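Local coordinates for protein multicopper oxidase (Uncultured bacterium, PDB 4E9X) that probably oxidises its substrates one electron at a time at a mononuclear copper and passes the electrons to a copper cluster that reduces dioxygen to water, at residues A[12-26]-A[145-157]. Residues are numbered along the deposited sequence; the frame is centred on the assembly and turned at random.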
ATOM      1  N   GLU A  12      -2.383  -4.567 -32.687  1.00 12.11           N
ATOM      2  CA  GLU A  12      -2.155  -3.156 -32.470  1.00 11.39           C
ATOM      3  C   GLU A  12      -3.471  -2.435 -32.747  1.00 11.46           C
ATOM      4  O   GLU A  12      -3.957  -2.414 -33.868  1.00 12.61           O
ATOM      5  CB  GLU A  12      -1.064  -2.622 -33.421  1.00 13.47           C
ATOM      6  CG  GLU A  12       0.276  -3.243 -33.075  1.00 14.47           C
ATOM      7  CD  GLU A  12       1.448  -2.788 -33.900  1.00 17.47           C
ATOM      8  OE1 GLU A  12       1.301  -1.931 -34.807  1.00 18.88           O
ATOM      9  OE2 GLU A  12       2.567  -3.270 -33.605  1.00 17.24           O
ATOM     10  N   VAL A  13      -4.031  -1.864 -31.671  1.00 11.58           N
ATOM     11  CA  VAL A  13      -5.262  -1.098 -31.781  1.00 10.80           C
ATOM     12  C   VAL A  13      -5.131   0.148 -30.929  1.00 10.59           C
ATOM     13  O   VAL A  13      -4.205   0.270 -30.090  1.00 11.48           O
ATOM     14  CB  VAL A  13      -6.520  -1.912 -31.362  1.00 11.21           C
ATOM     15  CG1 VAL A  13      -6.720  -3.114 -32.265  1.00 12.93           C
ATOM     16  CG2 VAL A  13      -6.436  -2.372 -29.892  1.00 12.99           C
ATOM     17  N   THR A  14      -6.050   1.091 -31.161  1.00 11.05           N
ATOM     18  CA  THR A  14      -6.170   2.303 -30.339  1.00 11.55           C
ATOM     19  C   THR A  14      -7.526   2.285 -29.590  1.00 10.63           C
ATOM     20  O   THR A  14      -8.572   2.044 -30.189  1.00 12.04           O
ATOM     21  CB  THR A  14      -6.084   3.542 -31.263  1.00 14.10           C
ATOM     22  OG1 THR A  14      -4.806   3.556 -31.923  1.00 14.84           O
ATOM     23  CG2 THR A  14      -6.246   4.851 -30.502  1.00 14.06           C
ATOM     24  N   ILE A  15      -7.436   2.572 -28.300  1.00 10.70           N
ATOM     25  CA  ILE A  15      -8.626   2.588 -27.474  1.00 10.20           C
ATOM     26  C   ILE A  15      -8.881   3.980 -26.973  1.00 10.16           C
ATOM     27  O   ILE A  15      -7.961   4.757 -26.856  1.00 13.32           O
ATOM     28  CB  ILE A  15      -8.535   1.576 -26.268  1.00 10.42           C
ATOM     29  CG1 ILE A  15      -7.298   1.841 -25.429  1.00 10.77           C
ATOM     30  CG2 ILE A  15      -8.582   0.155 -26.806  1.00 12.00           C
ATOM     31  CD1 ILE A  15      -7.325   1.066 -24.101  1.00 12.19           C
ATOM     32  N   LYS A  16     -10.104   4.293 -26.669  1.00 10.23           N
ATOM     33  CA  LYS A  16     -10.399   5.578 -26.036  1.00 10.71           C
ATOM     34  C   LYS A  16     -10.452   5.358 -24.538  1.00 10.95           C
ATOM     35  O   LYS A  16     -11.339   4.669 -24.073  1.00 12.33           O
ATOM     36  CB  LYS A  16     -11.751   6.122 -26.538  1.00 13.81           C
ATOM     37  CG  LYS A  16     -11.993   7.532 -25.964  1.00 21.54           C
ATOM     38  CD  LYS A  16     -13.205   8.156 -26.563  1.00 26.50           C
ATOM     39  CE  LYS A  16     -13.045   9.158 -27.680  1.00 30.64           C
ATOM     40  NZ  LYS A  16     -11.805   9.155 -28.475  1.00 34.27           N
ATOM     41  N   VAL A  17      -9.490   5.898 -23.812  1.00 10.57           N
ATOM     42  CA  VAL A  17      -9.448   5.710 -22.354  1.00 10.57           C
ATOM     43  C   VAL A  17     -10.289   6.774 -21.650  1.00 10.64           C
ATOM     44  O   VAL A  17     -10.973   6.483 -20.673  1.00 11.00           O
ATOM     45  CB  VAL A  17      -7.981   5.746 -21.891  1.00 10.41           C
ATOM     46  CG1 VAL A  17      -7.817   5.748 -20.351  1.00 13.79           C
ATOM     47  CG2 VAL A  17      -7.212   4.572 -22.418  1.00 12.90           C
ATOM     48  N   ALA A  18     -10.207   8.028 -22.145  1.00 11.27           N
ATOM     49  CA  ALA A  18     -10.877   9.146 -21.505  1.00 11.73           C
ATOM     50  C   ALA A  18     -11.325  10.097 -22.634  1.00 12.34           C
ATOM     51  O   ALA A  18     -10.755   9.975 -23.740  1.00 15.33           O
ATOM     52  CB  ALA A  18      -9.864   9.854 -20.594  1.00 12.27           C
ATOM     53  N   PRO A  19     -12.211  11.040 -22.391  1.00 14.31           N
ATOM     54  CA  PRO A  19     -12.530  12.076 -23.392  1.00 16.33           C
ATOM     55  C   PRO A  19     -11.196  12.714 -23.792  1.00 18.17           C
ATOM     56  O   PRO A  19     -10.365  13.160 -22.944  1.00 22.99           O
ATOM     57  CB  PRO A  19     -13.419  12.993 -22.602  1.00 18.66           C
ATOM     58  CG  PRO A  19     -14.133  12.068 -21.640  1.00 16.20           C
ATOM     59  CD  PRO A  19     -12.964  11.255 -21.129  1.00 17.20           C
ATOM     60  N   GLY A  20     -10.918  12.665 -25.113  1.00 23.99           N
ATOM     61  CA  GLY A  20      -9.682  13.210 -25.604  1.00 28.43           C
ATOM     62  C   GLY A  20      -8.381  12.497 -25.351  1.00 28.46           C
ATOM     63  O   GLY A  20      -7.315  13.026 -25.724  1.00 33.66           O
ATOM     64  N   LEU A  21      -8.409  11.318 -24.751  1.00 18.89           N
ATOM     65  CA  LEU A  21      -7.238  10.478 -24.643  1.00 14.23           C
ATOM     66  C   LEU A  21      -7.533   9.145 -25.352  1.00 14.23           C
ATOM     67  O   LEU A  21      -8.189   8.250 -24.834  1.00 13.54           O
ATOM     68  CB  LEU A  21      -6.856  10.203 -23.185  1.00 15.88           C
ATOM     69  CG  LEU A  21      -5.600   9.326 -23.105  1.00 14.54           C
ATOM     70  CD1 LEU A  21      -4.398  10.089 -23.652  1.00 21.08           C
ATOM     71  CD2 LEU A  21      -5.349   8.817 -21.668  1.00 17.85           C
ATOM     72  N   ASP A  22      -6.985   9.048 -26.563  1.00 14.95           N
ATOM     73  CA  ASP A  22      -6.896   7.820 -27.355  1.00 15.04           C
ATOM     74  C   ASP A  22      -5.526   7.196 -27.117  1.00 15.11           C
ATOM     75  O   ASP A  22      -4.549   7.952 -27.086  1.00 24.67           O
ATOM     76  CB  ASP A  22      -7.053   8.184 -28.838  1.00 17.43           C
ATOM     77  CG  ASP A  22      -8.483   8.721 -29.001  1.00 21.45           C
ATOM     78  OD1 ASP A  22      -9.425   8.121 -28.477  1.00 24.83           O
ATOM     79  OD2 ASP A  22      -8.624   9.793 -29.639  1.00 44.73           O
ATOM     80  N   TYR A  23      -5.417   5.901 -26.957  1.00 11.05           N
ATOM     81  CA  TYR A  23      -4.169   5.301 -26.493  1.00 10.81           C
ATOM     82  C   TYR A  23      -3.831   4.099 -27.362  1.00 11.59           C
ATOM     83  O   TYR A  23      -4.679   3.226 -27.566  1.00 12.08           O
ATOM     84  CB  TYR A  23      -4.331   4.910 -25.014  1.00 12.27           C
ATOM     85  CG  TYR A  23      -3.048   5.076 -24.217  1.00 11.10           C
ATOM     86  CD1 TYR A  23      -2.865   6.242 -23.461  1.00 11.84           C
ATOM     87  CD2 TYR A  23      -2.032   4.136 -24.176  1.00 11.40           C
ATOM     88  CE1 TYR A  23      -1.741   6.501 -22.707  1.00 11.20           C
ATOM     89  CE2 TYR A  23      -0.878   4.370 -23.424  1.00 11.30           C
ATOM     90  CZ  TYR A  23      -0.737   5.529 -22.709  1.00 11.43           C
ATOM     91  OH  TYR A  23       0.409   5.725 -21.938  1.00 11.65           O
ATOM     92  N   LYS A  24      -2.619   4.025 -27.890  1.00 11.69           N
ATOM     93  CA  LYS A  24      -2.137   2.861 -28.634  1.00 11.76           C
ATOM     94  C   LYS A  24      -1.789   1.750 -27.662  1.00 10.87           C
ATOM     95  O   LYS A  24      -1.017   1.940 -26.715  1.00 12.13           O
ATOM     96  CB  LYS A  24      -0.915   3.205 -29.483  1.00 14.17           C
ATOM     97  CG  LYS A  24      -1.209   4.135 -30.661  1.00 17.93           C
ATOM     98  CD  LYS A  24      -0.046   4.049 -31.632  1.00 26.93           C
ATOM     99  CE  LYS A  24      -0.291   4.622 -32.999  1.00 34.00           C
ATOM    100  NZ  LYS A  24      -1.594   5.055 -33.481  1.00 50.66           N
ATOM    101  N   VAL A  25      -2.366   0.582 -27.880  1.00 10.86           N
ATOM    102  CA  VAL A  25      -2.234  -0.535 -26.981  1.00 10.09           C
ATOM    103  C   VAL A  25      -1.910  -1.798 -27.778  1.00 10.52           C
ATOM    104  O   VAL A  25      -2.045  -1.836 -29.004  1.00 11.14           O
ATOM    105  CB  VAL A  25      -3.488  -0.775 -26.117  1.00 10.26           C
ATOM    106  CG1 VAL A  25      -3.676   0.478 -25.183  1.00 12.84           C
ATOM    107  CG2 VAL A  25      -4.722  -1.081 -26.935  1.00 11.18           C
ATOM    108  N   PHE A  26      -1.469  -2.847 -27.107  1.00 10.18           N
ATOM    109  CA  PHE A  26      -1.316  -4.170 -27.677  1.00 10.49           C
ATOM    110  C   PHE A  26      -2.414  -5.057 -27.083  1.00 10.06           C
ATOM    111  O   PHE A  26      -2.230  -5.692 -26.065  1.00 13.19           O
ATOM    112  CB  PHE A  26       0.069  -4.735 -27.367  1.00 11.56           C
ATOM    113  CG  PHE A  26       1.229  -3.981 -28.000  1.00 11.54           C
ATOM    114  CD1 PHE A  26       1.335  -3.815 -29.373  1.00 13.07           C
ATOM    115  CD2 PHE A  26       2.219  -3.455 -27.173  1.00 13.52           C
ATOM    116  CE1 PHE A  26       2.427  -3.158 -29.944  1.00 14.04           C
ATOM    117  CE2 PHE A  26       3.309  -2.794 -27.736  1.00 12.36           C
ATOM    118  CZ  PHE A  26       3.400  -2.676 -29.119  1.00 13.50           C
ATOM    119  N   SER A 145      -5.869   0.242 -13.699  1.00  7.69           N
ATOM    120  CA  SER A 145      -4.573   0.552 -14.283  1.00  8.00           C
ATOM    121  C   SER A 145      -4.481   2.073 -14.430  1.00  7.62           C
ATOM    122  O   SER A 145      -5.393   2.845 -14.126  1.00  8.42           O
ATOM    123  CB  SER A 145      -4.332  -0.175 -15.588  1.00  8.43           C
ATOM    124  OG  SER A 145      -5.191   0.294 -16.611  1.00  9.33           O
ATOM    125  N   THR A 146      -3.278   2.434 -14.875  1.00  8.65           N
ATOM    126  CA  THR A 146      -2.946   3.848 -15.053  1.00  8.69           C
ATOM    127  C   THR A 146      -2.356   4.085 -16.438  1.00  8.15           C
ATOM    128  O   THR A 146      -1.911   3.154 -17.114  1.00 10.39           O
ATOM    129  CB  THR A 146      -1.966   4.395 -13.971  1.00 10.05           C
ATOM    130  OG1 THR A 146      -0.655   3.908 -14.252  1.00 10.85           O
ATOM    131  CG2 THR A 146      -2.411   3.932 -12.587  1.00 11.27           C
ATOM    132  N   TRP A 147      -2.314   5.345 -16.857  1.00  9.02           N
ATOM    133  CA  TRP A 147      -1.943   5.681 -18.230  1.00  9.41           C
ATOM    134  C   TRP A 147      -1.072   6.938 -18.199  1.00  9.23           C
ATOM    135  O   TRP A 147      -1.302   7.821 -17.401  1.00 10.52           O
ATOM    136  CB  TRP A 147      -3.149   5.973 -19.121  1.00  9.83           C
ATOM    137  CG  TRP A 147      -4.153   4.836 -19.059  1.00  9.77           C
ATOM    138  CD1 TRP A 147      -5.143   4.705 -18.107  1.00  9.13           C
ATOM    139  CD2 TRP A 147      -4.247   3.708 -19.907  1.00 10.08           C
ATOM    140  NE1 TRP A 147      -5.865   3.533 -18.337  1.00  9.58           N
ATOM    141  CE2 TRP A 147      -5.328   2.913 -19.435  1.00  9.26           C
ATOM    142  CE3 TRP A 147      -3.496   3.288 -21.032  1.00  9.88           C
ATOM    143  CZ2 TRP A 147      -5.701   1.710 -20.061  1.00 10.09           C
ATOM    144  CZ3 TRP A 147      -3.905   2.087 -21.617  1.00 11.71           C
ATOM    145  CH2 TRP A 147      -4.981   1.306 -21.153  1.00 10.61           C
ATOM    146  N   GLU A 148      -0.108   6.989 -19.119  1.00 11.21           N
ATOM    147  CA  GLU A 148       0.809   8.138 -19.226  1.00 12.47           C
ATOM    148  C   GLU A 148       0.540   8.839 -20.543  1.00 11.29           C
ATOM    149  O   GLU A 148       0.930   8.328 -21.599  1.00 13.16           O
ATOM    150  CB  GLU A 148       2.255   7.631 -19.211  1.00 12.93           C
ATOM    151  CG  GLU A 148       2.549   6.925 -17.886  1.00 14.56           C
ATOM    152  CD  GLU A 148       3.757   6.036 -17.905  1.00 15.03           C
ATOM    153  OE1 GLU A 148       4.433   6.057 -18.961  1.00 18.82           O
ATOM    154  OE2 GLU A 148       4.079   5.314 -16.955  1.00 20.34           O
ATOM    155  N   SER A 149      -0.146   9.972 -20.549  1.00 12.43           N
ATOM    156  CA  SER A 149      -0.579  10.549 -21.818  1.00 14.25           C
ATOM    157  C   SER A 149       0.583  10.905 -22.739  1.00 15.71           C
ATOM    158  O   SER A 149       0.364  10.896 -23.971  1.00 17.32           O
ATOM    159  CB  SER A 149      -1.460  11.796 -21.573  1.00 15.62           C
ATOM    160  OG  SER A 149      -0.718  12.863 -21.028  1.00 17.78           O
ATOM    161  N   ALA A 150       1.763  11.195 -22.198  1.00 14.24           N
ATOM    162  CA  ALA A 150       2.846  11.587 -23.111  1.00 14.91           C
ATOM    163  C   ALA A 150       3.243  10.495 -24.087  1.00 14.47           C
ATOM    164  O   ALA A 150       3.856  10.772 -25.119  1.00 16.88           O
ATOM    165  CB  ALA A 150       4.077  11.984 -22.308  1.00 21.06           C
ATOM    166  N   VAL A 151       2.962   9.253 -23.708  1.00 13.79           N
ATOM    167  CA  VAL A 151       3.372   8.154 -24.616  1.00 13.11           C
ATOM    168  C   VAL A 151       2.180   7.469 -25.238  1.00 13.14           C
ATOM    169  O   VAL A 151       2.307   6.324 -25.738  1.00 14.39           O
ATOM    170  CB  VAL A 151       4.282   7.145 -23.888  1.00 13.23           C
ATOM    171  CG1 VAL A 151       5.487   7.952 -23.408  1.00 17.10           C
ATOM    172  CG2 VAL A 151       3.586   6.378 -22.746  1.00 14.04           C
ATOM    173  N   ALA A 152       1.025   8.119 -25.256  1.00 13.82           N
ATOM    174  CA  ALA A 152      -0.158   7.484 -25.829  1.00 13.84           C
ATOM    175  C   ALA A 152       0.032   7.015 -27.256  1.00 14.44           C
ATOM    176  O   ALA A 152      -0.563   6.006 -27.686  1.00 17.66           O
ATOM    177  CB  ALA A 152      -1.353   8.462 -25.769  1.00 12.02           C
ATOM    178  N   ASP A 153       0.776   7.784 -28.037  1.00 17.87           N
ATOM    179  CA  ASP A 153       0.762   7.567 -29.501  1.00 23.22           C
ATOM    180  C   ASP A 153       2.031   6.869 -29.971  1.00 27.46           C
ATOM    181  O   ASP A 153       2.303   6.897 -31.190  1.00 42.74           O
ATOM    182  CB  ASP A 153       0.645   8.847 -30.323  1.00 33.27           C
ATOM    183  CG  ASP A 153       0.220   8.684 -31.781  1.00 40.54           C
ATOM    184  OD1 ASP A 153      -0.292   7.617 -32.205  1.00 48.05           O
ATOM    185  OD2 ASP A 153       0.399   9.662 -32.581  1.00 52.55           O
ATOM    186  N   LYS A 154       2.846   6.304 -29.059  1.00 28.34           N
ATOM    187  CA  LYS A 154       4.147   5.793 -29.513  1.00 36.51           C
ATOM    188  C   LYS A 154       4.593   4.614 -28.682  1.00 30.75           C
ATOM    189  O   LYS A 154       5.090   4.652 -27.566  1.00 32.59           O
ATOM    190  CB  LYS A 154       5.179   6.936 -29.474  1.00 40.43           C
ATOM    191  CG  LYS A 154       5.362   7.458 -28.041  1.00 44.39           C
ATOM    192  CD  LYS A 154       5.141   8.955 -27.948  1.00 50.40           C
ATOM    193  CE  LYS A 154       6.489   9.634 -27.696  1.00 53.17           C
ATOM    194  NZ  LYS A 154       6.669  10.908 -28.474  1.00 61.07           N
ATOM    195  N   TYR A 155       4.390   3.478 -29.312  1.00 21.96           N
ATOM    196  CA  TYR A 155       4.909   2.250 -28.764  1.00 18.10           C
ATOM    197  C   TYR A 155       6.421   2.335 -28.563  1.00 20.02           C
ATOM    198  O   TYR A 155       7.160   3.024 -29.319  1.00 22.66           O
ATOM    199  CB  TYR A 155       4.589   1.150 -29.783  1.00 19.73           C
ATOM    200  CG  TYR A 155       3.151   0.731 -29.993  1.00 16.11           C
ATOM    201  CD1 TYR A 155       2.292   0.423 -28.960  1.00 15.86           C
ATOM    202  CD2 TYR A 155       2.621   0.629 -31.290  1.00 16.71           C
ATOM    203  CE1 TYR A 155       1.012   0.051 -29.263  1.00 16.32           C
ATOM    204  CE2 TYR A 155       1.347   0.262 -31.606  1.00 16.06           C
ATOM    205  CZ  TYR A 155       0.515  -0.046 -30.552  1.00 16.34           C
ATOM    206  OH  TYR A 155      -0.792  -0.419 -30.806  1.00 15.45           O
ATOM    207  N   GLY A 156       6.929   1.612 -27.554  1.00 18.01           N
ATOM    208  CA  GLY A 156       8.340   1.609 -27.275  1.00 19.24           C
ATOM    209  C   GLY A 156       8.815   2.508 -26.171  1.00 17.32           C
ATOM    210  O   GLY A 156      10.009   2.437 -25.820  1.00 22.97           O
ATOM    211  N   GLU A 157       7.924   3.320 -25.610  1.00 17.14           N
ATOM    212  CA  GLU A 157       8.241   4.278 -24.555  1.00 20.93           C
ATOM    213  C   GLU A 157       7.206   4.133 -23.437  1.00 17.92           C
ATOM    214  O   GLU A 157       6.117   3.644 -23.700  1.00 15.85           O
ATOM    215  CB  GLU A 157       8.179   5.704 -25.067  1.00 26.71           C
ATOM    216  CG  GLU A 157       9.094   6.074 -26.219  1.00 28.19           C
ATOM    217  CD  GLU A 157       9.183   7.595 -26.406  1.00 33.18           C
ATOM    218  OE1 GLU A 157       8.581   8.391 -25.640  1.00 52.32           O
ATOM    219  OE2 GLU A 157       9.888   8.043 -27.323  1.00 57.40           O
TER
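Tyr-23 is clasped between Ala-152 and Trp-147. The CA of Ala-152 lies over one ring face, 3.7 Å from the ring centroid of Tyr-23, an approach that the small methyl side chain permits, while the indole turns its CE3 edge to the opposite face in a T-shaped pair, planes 65° apart. The flat, broad indole of Trp-147 also offers a face to Val-17, whose CG1 makes a CH-pi contact; with CG1 anti to the backbone N (chi1 172°), both methyls meet that face. Ile-15 CD1 and Val-25 CG1 touch the six-membered ring, and the indole N-H is satisfied by Ser-169.

At the other end, Tyr-155 lies between the aliphatic part of Lys-24 and Phe-26, the latter in an offset stack with planes 13° apart.

Hydrogen bonds fix both phenols: Tyr-155 OH donates to Val-25 O (2.6 Å), and Tyr-23 OH to Glu-148 O (2.7 Å), which takes Val-151 N on its opposite face. A phenylalanine in place of Tyr-23 would probably leave Glu-148 O without one of its two donors. Lys-24 N donates to Ala-152 O almost straight, and its flexible chain carries NZ to Asp-153 OD1 in a salt bridge (3.1 Å).

The contact thus packs a bulged beta hairpin of the first cupredoxin-type domain against the end of strand 138-147 and the loop that follows it, in the second domain, beside the mononuclear copper site, where Phe-26 meets the copper ligands His-57 and His-112.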